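Side-chain contacts in galactonate dehydratase (Zobellia galactanivorans, PDB 5OLC), which belongs to the enolase superfamily, with a mandelate racemase-type N-terminal domain and a TIM-barrel-like C-terminal domain: residues K240-R243 and Q244-I248; M375-L378 and E379-D383. All coordinates share one frame; numbering follows the deposited sequence.

Interaction 1: K240-R243 and Q244-I248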
loop_
_atom_site.group_PDB
_atom_site.type_symbol
_atom_site.label_atom_id
_atom_site.label_comp_id
_atom_site.label_asym_id
_atom_site.label_seq_id
_atom_site.Cartn_x
_atom_site.Cartn_y
_atom_site.Cartn_z
ATOM N N LYS A 240 -5.269 -5.687 -15.564
ATOM C CA LYS A 240 -4.065 -6.016 -14.791
ATOM C C LYS A 240 -3.884 -7.522 -14.597
ATOM O O LYS A 240 -2.784 -8.024 -14.840
ATOM C CB LYS A 240 -4.040 -5.287 -13.431
ATOM C CG LYS A 240 -2.651 -5.306 -12.785
ATOM C CD LYS A 240 -2.585 -4.561 -11.470
ATOM C CE LYS A 240 -1.154 -4.458 -10.997
ATOM N NZ LYS A 240 -0.953 -3.303 -10.083
ATOM N N ARG A 241 -4.961 -8.233 -14.163
ATOM C CA ARG A 241 -4.973 -9.690 -13.940
ATOM C C ARG A 241 -4.697 -10.438 -15.256
ATOM O O ARG A 241 -3.892 -11.366 -15.280
ATOM C CB ARG A 241 -6.331 -10.148 -13.372
ATOM C CG ARG A 241 -6.534 -10.069 -11.851
ATOM C CD ARG A 241 -7.756 -10.882 -11.373
ATOM N NE ARG A 241 -8.970 -10.623 -12.166
ATOM C CZ ARG A 241 -9.975 -9.830 -11.801
ATOM N NH1 ARG A 241 -9.953 -9.215 -10.622
ATOM N NH2 ARG A 241 -11.016 -9.654 -12.607
ATOM N N LEU A 242 -5.368 -10.021 -16.344
ATOM C CA LEU A 242 -5.236 -10.622 -17.671
ATOM C C LEU A 242 -3.802 -10.532 -18.165
ATOM O O LEU A 242 -3.270 -11.514 -18.687
ATOM C CB LEU A 242 -6.203 -9.960 -18.658
ATOM C CG LEU A 242 -6.350 -10.618 -20.016
ATOM C CD1 LEU A 242 -6.833 -12.032 -19.903
ATOM C CD2 LEU A 242 -7.315 -9.885 -20.835
ATOM N N ARG A 243 -3.168 -9.368 -17.941
ATOM C CA ARG A 243 -1.775 -9.080 -18.281
ATOM C C ARG A 243 -0.844 -10.056 -17.534
ATOM O O ARG A 243 0.131 -10.542 -18.112
ATOM C CB ARG A 243 -1.460 -7.635 -17.871
ATOM C CG ARG A 243 -0.562 -6.887 -18.830
ATOM C CD ARG A 243 -0.177 -5.568 -18.220
ATOM N NE ARG A 243 1.038 -5.030 -18.825
ATOM C CZ ARG A 243 1.689 -3.980 -18.345
ATOM N NH1 ARG A 243 1.263 -3.372 -17.247
ATOM N NH2 ARG A 243 2.782 -3.532 -18.957
ATOM N N GLN A 244 -1.179 -10.362 -16.260
ATOM C CA GLN A 244 -0.431 -11.267 -15.379
ATOM C C GLN A 244 -0.593 -12.731 -15.781
ATOM O O GLN A 244 0.335 -13.510 -15.583
ATOM C CB GLN A 244 -0.857 -11.077 -13.906
ATOM C CG GLN A 244 -0.351 -9.775 -13.278
ATOM C CD GLN A 244 -0.957 -9.397 -11.936
ATOM O OE1 GLN A 244 -1.978 -9.939 -11.490
ATOM N NE2 GLN A 244 -0.346 -8.420 -11.276
ATOM N N ASN A 245 -1.757 -13.104 -16.342
ATOM C CA ASN A 245 -2.085 -14.486 -16.697
ATOM C C ASN A 245 -1.913 -14.858 -18.195
ATOM O O ASN A 245 -2.075 -16.035 -18.540
ATOM C CB ASN A 245 -3.494 -14.816 -16.207
ATOM C CG ASN A 245 -3.555 -15.212 -14.743
ATOM O OD1 ASN A 245 -4.143 -16.239 -14.396
ATOM N ND2 ASN A 245 -3.070 -14.367 -13.827
ATOM N N THR A 246 -1.537 -13.890 -19.072
ATOM C CA THR A 246 -1.285 -14.189 -20.485
ATOM C C THR A 246 0.020 -13.545 -20.998
ATOM O O THR A 246 0.481 -12.527 -20.468
ATOM C CB THR A 246 -2.500 -13.883 -21.380
ATOM O OG1 THR A 246 -2.307 -14.536 -22.638
ATOM C CG2 THR A 246 -2.737 -12.388 -21.599
ATOM N N THR A 247 0.612 -14.170 -22.029
ATOM C CA THR A 247 1.841 -13.696 -22.671
ATOM C C THR A 247 1.532 -12.618 -23.714
ATOM O O THR A 247 2.381 -11.761 -23.964
ATOM C CB THR A 247 2.664 -14.858 -23.253
ATOM O OG1 THR A 247 1.958 -15.473 -24.332
ATOM C CG2 THR A 247 3.035 -15.897 -22.208
ATOM N N ILE A 248 0.316 -12.664 -24.321
ATOM C CA ILE A 248 -0.163 -11.717 -25.343
ATOM C C ILE A 248 -0.272 -10.295 -24.750
ATOM O O ILE A 248 -1.012 -10.111 -23.776
ATOM C CB ILE A 248 -1.511 -12.172 -25.981
ATOM C CG1 ILE A 248 -1.463 -13.641 -26.463
ATOM C CG2 ILE A 248 -1.933 -11.213 -27.107
ATOM C CD1 ILE A 248 -2.830 -14.278 -26.753
#
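Q244 and K240 meet one turn apart near the C-terminal end of helix 236-245, their side chains crossing at a slant. The Q244 chain runs out extended over the carbonyl of K240, with CG 3.4 Å from K240 O, and its amide NE2 comes 4.1 Å from K240 CE. K240, also extended, has CG anti to its own backbone N (chi1 -164°), which takes its chain across the end of that amide at loose van der Waals distance. Long polar chains suit this outward side: Q244 is exposed, whereas K240 also packs on D269. Beneath them Q244 N donates to K240 O at 3.2 Å.

T246 follows the helix on its buried side, the first residue to leave helical backbone angles. The short branched threonine fits here because its two branches divide the work: the methyl CG2 lies by the L242 carbonyl and loosely near the side chain, 4.3 Å from L242 CG, while OG1 hydrogen-bonds to E220. L242 in turn packs on helix 209-219 and strand 250-252.

R243, extended from CG to NE, leads away from the following residues to salt bridges with D269 and D272. N245 N, bonded to R241 O at 3.0 Å and weakly to L242 O, belongs to the last helical turn. This is the C-terminal end of the helix in a beta-alpha-beta unit, strand 224-228, helix 236-245 and strand 250-252, of the TIM-barrel-like domain.

Interaction 2: M375-L378 and E379-D383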
loop_
_atom_site.group_PDB
_atom_site.type_symbol
_atom_site.label_atom_id
_atom_site.label_comp_id
_atom_site.label_asym_id
_atom_site.label_seq_id
_atom_site.Cartn_x
_atom_site.Cartn_y
_atom_site.Cartn_z
ATOM N N MET A 375 -15.847 19.517 -51.585
ATOM C CA MET A 375 -17.066 20.219 -51.167
ATOM C C MET A 375 -18.351 19.774 -51.901
ATOM O O MET A 375 -19.452 20.032 -51.398
ATOM C CB MET A 375 -16.869 21.738 -51.238
ATOM C CG MET A 375 -15.754 22.242 -50.325
ATOM S SD MET A 375 -15.925 21.786 -48.583
ATOM C CE MET A 375 -16.635 23.297 -47.908
ATOM N N ASP A 376 -18.204 19.063 -53.044
ATOM C CA ASP A 376 -19.324 18.513 -53.805
ATOM C C ASP A 376 -19.758 17.197 -53.171
ATOM O O ASP A 376 -20.959 16.979 -52.977
ATOM C CB ASP A 376 -18.958 18.335 -55.288
ATOM C CG ASP A 376 -18.668 19.631 -56.035
ATOM O OD1 ASP A 376 -19.294 20.671 -55.700
ATOM O OD2 ASP A 376 -17.856 19.595 -56.982
ATOM N N LYS A 377 -18.778 16.343 -52.788
ATOM C CA LYS A 377 -19.035 15.064 -52.100
ATOM C C LYS A 377 -19.455 15.299 -50.642
ATOM O O LYS A 377 -20.110 14.449 -50.045
ATOM C CB LYS A 377 -17.840 14.118 -52.205
ATOM C CG LYS A 377 -17.471 13.815 -53.645
ATOM C CD LYS A 377 -17.670 12.355 -53.987
ATOM C CE LYS A 377 -16.834 11.928 -55.176
ATOM N NZ LYS A 377 -15.367 12.008 -54.907
ATOM N N LEU A 378 -19.116 16.485 -50.099
ATOM C CA LEU A 378 -19.500 16.960 -48.770
ATOM C C LEU A 378 -20.987 17.289 -48.830
ATOM O O LEU A 378 -21.744 16.724 -48.040
ATOM C CB LEU A 378 -18.663 18.204 -48.372
ATOM C CG LEU A 378 -18.692 18.779 -46.932
ATOM C CD1 LEU A 378 -19.866 19.704 -46.690
ATOM C CD2 LEU A 378 -18.539 17.733 -45.873
ATOM N N GLU A 379 -21.422 18.155 -49.794
ATOM C CA GLU A 379 -22.841 18.534 -49.991
ATOM C C GLU A 379 -23.728 17.334 -50.296
ATOM O O GLU A 379 -24.876 17.296 -49.853
ATOM C CB GLU A 379 -23.005 19.600 -51.088
ATOM C CG GLU A 379 -22.708 21.021 -50.621
ATOM C CD GLU A 379 -23.685 21.656 -49.650
ATOM O OE1 GLU A 379 -23.220 22.358 -48.719
ATOM O OE2 GLU A 379 -24.912 21.474 -49.835
ATOM N N HIS A 380 -23.179 16.346 -51.032
ATOM C CA HIS A 380 -23.891 15.131 -51.393
ATOM C C HIS A 380 -24.166 14.220 -50.217
ATOM O O HIS A 380 -25.290 13.746 -50.086
ATOM C CB HIS A 380 -23.175 14.354 -52.512
ATOM C CG HIS A 380 -23.878 13.077 -52.864
ATOM N ND1 HIS A 380 -23.332 11.847 -52.554
ATOM C CD2 HIS A 380 -25.108 12.887 -53.399
ATOM C CE1 HIS A 380 -24.215 10.950 -52.959
ATOM N NE2 HIS A 380 -25.304 11.528 -53.464
ATOM N N TYR A 381 -23.152 13.951 -49.382
ATOM C CA TYR A 381 -23.257 13.030 -48.255
ATOM C C TYR A 381 -23.814 13.615 -46.954
ATOM O O TYR A 381 -24.084 12.846 -46.034
ATOM C CB TYR A 381 -21.904 12.391 -48.000
ATOM C CG TYR A 381 -21.543 11.306 -48.985
ATOM C CD1 TYR A 381 -22.020 10.010 -48.826
ATOM C CD2 TYR A 381 -20.643 11.546 -50.018
ATOM C CE1 TYR A 381 -21.639 8.987 -49.693
ATOM C CE2 TYR A 381 -20.261 10.534 -50.898
ATOM C CZ TYR A 381 -20.763 9.254 -50.732
ATOM O OH TYR A 381 -20.431 8.239 -51.594
ATOM N N LEU A 382 -24.022 14.945 -46.878
ATOM C CA LEU A 382 -24.585 15.659 -45.717
ATOM C C LEU A 382 -25.921 15.051 -45.179
ATOM O O LEU A 382 -26.632 14.344 -45.902
ATOM C CB LEU A 382 -24.777 17.156 -46.067
ATOM C CG LEU A 382 -24.107 18.231 -45.172
ATOM C CD1 LEU A 382 -24.901 18.522 -43.868
ATOM C CD2 LEU A 382 -22.639 17.929 -44.918
ATOM N N ASP A 383 -26.245 15.334 -43.907
ATOM C CA ASP A 383 -27.435 14.831 -43.219
ATOM C C ASP A 383 -28.444 15.962 -42.925
ATOM O O ASP A 383 -28.051 17.132 -42.772
ATOM C CB ASP A 383 -26.997 14.093 -41.931
ATOM C CG ASP A 383 -28.074 13.366 -41.141
ATOM O OD1 ASP A 383 -28.774 14.031 -40.343
ATOM O OD2 ASP A 383 -28.137 12.118 -41.233
#
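L378 and L382 supply the apolar part of this contact, lying side by side and pointing the same way, with L378 CD1 3.7 Å from L382 CD2. L378 has CG anti to its backbone N (chi1 -170°), which places CD1 beside the L382 side chain. Leucine suits both places because the pair faces strand 11-22, where both touch I19 and L382 also reaches Y17.

The aromatic part centres on Y381. Its ring presents an edge to the backbone of K377, with K377 O near the ring plane and 3.0 Å from Y381 CD2. H380 ND1 lies over one face of the same ring, 3.6 Å above the plane and offset toward the rim, while Y381 CE2 lies in the plane of the imidazole, at its edge. The two neighbouring rings are therefore turned steeply against each other. Tyrosine serves here through both its parts: the ring packs on helix 344-349, and OH hydrogen-bonds to E348.

Backbone bonds hold the turns together. E379 N donates to M375 O at 3.2 Å and H380 N to D376 O at 3.0 Å. Y381 N donates to K377 O, the same oxygen that lies at the edge of the Y381 ring. The bond from L382 N to L378 O is weak, and L382 is the first residue to leave helical angles.

Among the polar chains, chi1 (-80°) puts E379 CG anti to its carbonyl carbon and 3.5 Å from M375 O, and the chain then bends at chi2. Its exposed position suits a carboxylate. K377 touches E348 and forms a long, weak ion pair with D374. The whole is a short amphipathic helix, 375-381, the last one modelled, packed by its apolar side against strand 11-22 and helix 344-349.

Interactions 1 and 2 are separate local contacts on opposite sides of the chain's centre, their own centres 46 Å apart and their nearest atoms about 36 Å apart. Interaction 1 covers the last turns of helix 236-245, whereas interaction 2 takes in the whole of the short helix 375-381. The 240-248 contact sits within the TIM-barrel-like domain and at a subunit interface, where R241 forms a salt bridge with D269 of another subunit. The 375-383 contact follows strand 371-373 and brings the end of the modelled chain against strand 11-22 of the N-terminal sheet; no other subunit of the assembly touches it. Interaction 1 thus takes part in assembly, whereas interaction 2 joins parts of one chain.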